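PDB 5O8P: L-lysine 6-monooxygenase involved in desferrioxamine biosynthesis from Erwinia amylovora CFBP1430, which uses FAD and NADPH to hydroxylate an amine nitrogen of cadaverine, a step in the biosynthesis of the siderophore desferrioxamine. Local coordinates for residues 18-27 / 396-407. Sequence-based numbering, arbitrary orientation.
Sequences PFNLGLACLS and LGMACYRNSVLL. With FAD (flavin-adenine dinucleotide), chain C.
F19 and R402 meet in a cation-pi contact: the guanidinium stands nearly upright on the phenyl ring, the two planes 79° apart, with R402 CZ 4.5 Å from the F19 ring centroid and NH2 over its centre. The arginine chain leaves the helix with CG anti to the backbone N (chi1 -167°) and bends at chi3 to place NH2 over this face. A salt bridge to E385 and a hydrogen bond to Q382 hold its other nitrogens. A399 CB packs at the edge of the same ring, 3.6 Å from F19 CD1.

F19 lies in the first turn of helix 18-27, which follows strand 8-14 in the Rossmann-type FAD-binding fold, and its CE2 lies 3.2 Å from FAD O5' beside the pyrophosphate. P18 CD, 3.3 Å from FAD O3P, also meets the pyrophosphate. At the start of the other segment, the backbone N of L396 donates a nearly straight 2.8 Å hydrogen bond to flavin O2, while its CD2 methyl packs on P18 and F19.

Farther along, where the helices cross at -54°, N403 fits as a knob among F19, G22, L23 and L26. Its ND2 gives a weak hydrogen bond to F19 O, and OD1, accepting from Q382, lies against L23 CB. Beyond it L407 slides past L23 in the opposite direction, L407 CG 3.7 Å from L23 CD1, and the L407 CD1 methyl reaches L26 CB.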
loop_
_atom_site.group_PDB
_atom_site.type_symbol
_atom_site.label_atom_id
_atom_site.label_comp_id
_atom_site.label_asym_id
_atom_site.label_seq_id
_atom_site.Cartn_x
_atom_site.Cartn_y
_atom_site.Cartn_z
ATOM N N PRO B 18 -10.004 22.508 -19.363
ATOM C CA PRO B 18 -9.640 21.141 -19.753
ATOM C C PRO B 18 -10.741 20.407 -20.499
ATOM O O PRO B 18 -10.429 19.559 -21.346
ATOM C CB PRO B 18 -9.340 20.446 -18.422
ATOM C CG PRO B 18 -9.210 21.539 -17.412
ATOM C CD PRO B 18 -10.057 22.667 -17.901
ATOM N N PHE B 19 -11.998 20.745 -20.220
ATOM C CA PHE B 19 -13.114 20.144 -20.958
ATOM C C PHE B 19 -13.173 20.537 -22.445
ATOM O O PHE B 19 -13.152 19.654 -23.299
ATOM C CB PHE B 19 -14.452 20.417 -20.256
ATOM C CG PHE B 19 -14.506 19.892 -18.859
ATOM C CD1 PHE B 19 -14.052 18.598 -18.554
ATOM C CD2 PHE B 19 -15.028 20.652 -17.845
ATOM C CE1 PHE B 19 -14.092 18.106 -17.272
ATOM C CE2 PHE B 19 -15.078 20.147 -16.550
ATOM C CZ PHE B 19 -14.591 18.889 -16.273
ATOM N N ASN B 20 -13.223 21.831 -22.765
ATOM C CA ASN B 20 -13.205 22.249 -24.182
ATOM C C ASN B 20 -11.871 22.001 -24.857
ATOM O O ASN B 20 -11.844 21.797 -26.060
ATOM C CB ASN B 20 -13.613 23.707 -24.378
ATOM C CG ASN B 20 -15.111 23.897 -24.557
ATOM O OD1 ASN B 20 -15.862 22.942 -24.622
ATOM N ND2 ASN B 20 -15.550 25.142 -24.630
ATOM N N LEU B 21 -10.774 21.997 -24.108
ATOM C CA LEU B 21 -9.478 21.610 -24.674
ATOM C C LEU B 21 -9.532 20.145 -25.094
ATOM O O LEU B 21 -8.952 19.755 -26.108
ATOM C CB LEU B 21 -8.341 21.839 -23.675
ATOM C CG LEU B 21 -6.929 21.514 -24.176
ATOM C CD1 LEU B 21 -6.573 22.367 -25.385
ATOM C CD2 LEU B 21 -5.875 21.692 -23.079
ATOM N N GLY B 22 -10.230 19.330 -24.304
ATOM C CA GLY B 22 -10.507 17.942 -24.666
ATOM C C GLY B 22 -11.294 17.860 -25.947
ATOM O O GLY B 22 -10.840 17.244 -26.913
ATOM N N LEU B 23 -12.456 18.509 -25.972
ATOM C CA LEU B 23 -13.286 18.559 -27.189
ATOM C C LEU B 23 -12.467 18.966 -28.411
ATOM O O LEU B 23 -12.645 18.408 -29.499
ATOM C CB LEU B 23 -14.464 19.522 -27.020
ATOM C CG LEU B 23 -15.539 19.527 -28.112
ATOM C CD1 LEU B 23 -15.991 18.130 -28.466
ATOM C CD2 LEU B 23 -16.724 20.365 -27.668
ATOM N N ALA B 24 -11.557 19.921 -28.221
ATOM C CA ALA B 24 -10.710 20.402 -29.303
ATOM C C ALA B 24 -9.784 19.327 -29.843
ATOM O O ALA B 24 -9.671 19.185 -31.065
ATOM C CB ALA B 24 -9.906 21.608 -28.854
ATOM N N CYS B 25 -9.128 18.577 -28.959
ATOM C CA CYS B 25 -8.265 17.478 -29.405
ATOM C C CYS B 25 -9.062 16.374 -30.081
ATOM O O CYS B 25 -8.603 15.747 -31.022
ATOM C CB CYS B 25 -7.508 16.859 -28.242
ATOM S SG CYS B 25 -6.499 17.981 -27.274
ATOM N N LEU B 26 -10.253 16.115 -29.570
ATOM C CA LEU B 26 -11.099 15.084 -30.139
ATOM C C LEU B 26 -11.692 15.517 -31.463
ATOM O O LEU B 26 -11.827 14.678 -32.345
ATOM C CB LEU B 26 -12.192 14.655 -29.156
ATOM C CG LEU B 26 -11.679 13.889 -27.930
ATOM C CD1 LEU B 26 -12.813 13.628 -26.946
ATOM C CD2 LEU B 26 -11.021 12.580 -28.332
ATOM N N SER B 27 -12.029 16.807 -31.612
ATOM C CA SER B 27 -12.654 17.309 -32.860
ATOM C C SER B 27 -11.681 17.573 -33.999
ATOM O O SER B 27 -12.076 17.437 -35.145
ATOM C CB SER B 27 -13.512 18.551 -32.614
ATOM O OG SER B 27 -12.841 19.558 -31.914
ATOM N N LEU B 396 -12.763 15.144 -14.529
ATOM C CA LEU B 396 -11.965 14.973 -15.753
ATOM C C LEU B 396 -12.157 13.580 -16.360
ATOM O O LEU B 396 -12.054 13.413 -17.578
ATOM C CB LEU B 396 -10.472 15.211 -15.492
ATOM C CG LEU B 396 -10.023 16.627 -15.130
ATOM C CD1 LEU B 396 -8.516 16.673 -14.908
ATOM C CD2 LEU B 396 -10.441 17.630 -16.191
ATOM N N GLY B 397 -12.431 12.594 -15.506
ATOM C CA GLY B 397 -12.728 11.225 -15.915
ATOM C C GLY B 397 -13.949 11.028 -16.786
ATOM O O GLY B 397 -14.022 10.025 -17.490
ATOM N N MET B 398 -14.907 11.951 -16.749
ATOM C CA MET B 398 -16.072 11.879 -17.647
ATOM C C MET B 398 -16.095 12.979 -18.712
ATOM O O MET B 398 -17.142 13.266 -19.301
ATOM C CB MET B 398 -17.357 11.850 -16.819
ATOM C CG MET B 398 -17.470 10.581 -15.991
ATOM S SD MET B 398 -17.590 9.058 -16.971
ATOM C CE MET B 398 -19.337 9.061 -17.437
ATOM N N ALA B 399 -14.917 13.543 -18.988
ATOM C CA ALA B 399 -14.764 14.600 -19.973
ATOM C C ALA B 399 -14.856 14.011 -21.363
ATOM O O ALA B 399 -15.581 14.535 -22.206
ATOM C CB ALA B 399 -13.436 15.313 -19.787
ATOM N N CYS B 400 -14.127 12.924 -21.606
ATOM C CA CYS B 400 -14.222 12.209 -22.892
ATOM C C CYS B 400 -15.614 11.627 -23.163
ATOM O O CYS B 400 -16.056 11.652 -24.309
ATOM C CB CYS B 400 -13.193 11.098 -22.991
ATOM S SG CYS B 400 -11.544 11.675 -23.371
ATOM N N TYR B 401 -16.298 11.112 -22.129
ATOM C CA TYR B 401 -17.674 10.645 -22.304
ATOM C C TYR B 401 -18.530 11.795 -22.850
ATOM O O TYR B 401 -19.138 11.664 -23.921
ATOM C CB TYR B 401 -18.305 10.071 -21.006
ATOM C CG TYR B 401 -19.785 9.754 -21.178
ATOM C CD1 TYR B 401 -20.196 8.647 -21.919
ATOM C CD2 TYR B 401 -20.775 10.593 -20.655
ATOM C CE1 TYR B 401 -21.543 8.390 -22.144
ATOM C CE2 TYR B 401 -22.128 10.323 -20.843
ATOM C CZ TYR B 401 -22.503 9.211 -21.594
ATOM O OH TYR B 401 -23.822 8.896 -21.834
ATOM N N ARG B 402 -18.546 12.915 -22.128
ATOM C CA ARG B 402 -19.391 14.055 -22.505
ATOM C C ARG B 402 -19.008 14.600 -23.899
ATOM O O ARG B 402 -19.872 14.778 -24.766
ATOM C CB ARG B 402 -19.340 15.168 -21.442
ATOM C CG ARG B 402 -20.416 16.244 -21.591
ATOM C CD ARG B 402 -20.364 17.346 -20.548
ATOM N NE ARG B 402 -18.990 17.659 -20.150
ATOM C CZ ARG B 402 -18.508 17.671 -18.907
ATOM N NH1 ARG B 402 -19.285 17.473 -17.843
ATOM N NH2 ARG B 402 -17.220 17.946 -18.720
ATOM N N ASN B 403 -17.713 14.803 -24.119
ATOM C CA ASN B 403 -17.215 15.236 -25.425
ATOM C C ASN B 403 -17.630 14.290 -26.562
ATOM O O ASN B 403 -17.978 14.743 -27.661
ATOM C CB ASN B 403 -15.682 15.407 -25.397
ATOM C CG ASN B 403 -15.240 16.642 -24.624
ATOM O OD1 ASN B 403 -15.907 17.671 -24.653
ATOM N ND2 ASN B 403 -14.110 16.543 -23.935
ATOM N N SER B 404 -17.624 12.988 -26.288
ATOM C CA SER B 404 -18.050 12.001 -27.279
ATOM C C SER B 404 -19.525 12.082 -27.649
ATOM O O SER B 404 -19.860 11.781 -28.807
ATOM C CB SER B 404 -17.709 10.585 -26.824
ATOM O OG SER B 404 -16.312 10.402 -26.842
ATOM N N VAL B 405 -20.392 12.470 -26.702
ATOM C CA VAL B 405 -21.836 12.608 -27.016
ATOM C C VAL B 405 -22.100 13.973 -27.658
ATOM O O VAL B 405 -23.029 14.120 -28.455
ATOM C CB VAL B 405 -22.830 12.307 -25.824
ATOM C CG1 VAL B 405 -22.222 11.390 -24.761
ATOM C CG2 VAL B 405 -23.383 13.562 -25.171
ATOM N N LEU B 406 -21.298 14.972 -27.293
ATOM C CA LEU B 406 -21.365 16.255 -27.958
ATOM C C LEU B 406 -21.015 16.066 -29.411
ATOM O O LEU B 406 -21.751 16.532 -30.280
ATOM C CB LEU B 406 -20.415 17.268 -27.323
ATOM C CG LEU B 406 -20.756 17.780 -25.932
ATOM C CD1 LEU B 406 -19.670 18.754 -25.501
ATOM C CD2 LEU B 406 -22.128 18.413 -25.893
ATOM N N LEU B 407 -19.915 15.366 -29.685
ATOM C CA LEU B 407 -19.524 15.123 -31.077
ATOM C C LEU B 407 -20.569 14.330 -31.841
ATOM O O LEU B 407 -20.761 14.559 -33.021
ATOM C CB LEU B 407 -18.133 14.480 -31.177
ATOM C CG LEU B 407 -17.010 15.494 -30.929
ATOM C CD1 LEU B 407 -15.650 14.835 -30.841
ATOM C CD2 LEU B 407 -16.992 16.568 -32.010
HETATM P PA FAD C . -11.840 26.375 -16.548
HETATM O O1A FAD C . -10.391 26.437 -16.102
HETATM O O2A FAD C . -12.896 27.079 -15.731
HETATM O O5B FAD C . -11.844 26.943 -18.060
HETATM C C5B FAD C . -12.643 28.050 -18.465
HETATM C C4B FAD C . -11.937 28.965 -19.459
HETATM O O4B FAD C . -12.914 29.771 -20.136
HETATM C C3B FAD C . -10.975 29.935 -18.783
HETATM O O3B FAD C . -9.730 29.924 -19.495
HETATM C C2B FAD C . -11.696 31.282 -18.820
HETATM O O2B FAD C . -10.824 32.413 -18.916
HETATM C C1B FAD C . -12.541 31.155 -20.073
HETATM N N9A FAD C . -13.703 32.079 -20.179
HETATM C C8A FAD C . -14.681 32.320 -19.282
HETATM N N7A FAD C . -15.562 33.236 -19.773
HETATM C C5A FAD C . -15.146 33.591 -21.008
HETATM C C6A FAD C . -15.594 34.509 -22.092
HETATM N N6A FAD C . -16.710 35.265 -21.953
HETATM N N1A FAD C . -14.853 34.566 -23.229
HETATM C C2A FAD C . -13.735 33.826 -23.395
HETATM N N3A FAD C . -13.272 32.984 -22.452
HETATM C C4A FAD C . -13.919 32.822 -21.266
HETATM N N1 FAD C . -11.114 17.575 -11.322
HETATM C C2 FAD C . -10.600 16.335 -11.533
HETATM O O2 FAD C . -11.315 15.494 -12.124
HETATM N N3 FAD C . -9.354 15.991 -11.138
HETATM C C4 FAD C . -8.545 16.857 -10.501
HETATM O O4 FAD C . -7.402 16.514 -10.141
HETATM C C4X FAD C . -9.032 18.233 -10.231
HETATM N N5 FAD C . -8.268 19.150 -9.599
HETATM C C5X FAD C . -8.745 20.396 -9.366
HETATM C C6 FAD C . -7.913 21.299 -8.708
HETATM C C7 FAD C . -8.332 22.599 -8.434
HETATM C C7M FAD C . -7.414 23.558 -7.717
HETATM C C8 FAD C . -9.699 23.023 -8.857
HETATM C C8M FAD C . -10.176 24.422 -8.573
HETATM C C9 FAD C . -10.541 22.125 -9.513
HETATM C C9A FAD C . -10.130 20.810 -9.798
HETATM N N10 FAD C . -10.958 19.851 -10.474
HETATM C C10 FAD C . -10.414 18.553 -10.691
HETATM C "C1'" FAD C . -12.336 20.137 -10.958
HETATM C "C2'" FAD C . -12.369 20.572 -12.442
HETATM O "O2'" FAD C . -11.555 19.690 -13.243
HETATM C "C3'" FAD C . -11.931 22.030 -12.675
HETATM O "O3'" FAD C . -12.798 22.933 -11.971
HETATM C "C4'" FAD C . -11.909 22.432 -14.156
HETATM O "O4'" FAD C . -10.971 23.497 -14.347
HETATM C "C5'" FAD C . -13.274 22.883 -14.668
HETATM O "O5'" FAD C . -13.315 22.726 -16.088
HETATM P P FAD C . -13.562 23.989 -17.040
HETATM O O1P FAD C . -13.477 23.515 -18.476
HETATM O O2P FAD C . -14.837 24.589 -16.518
HETATM O O3P FAD C . -12.198 24.790 -16.653
#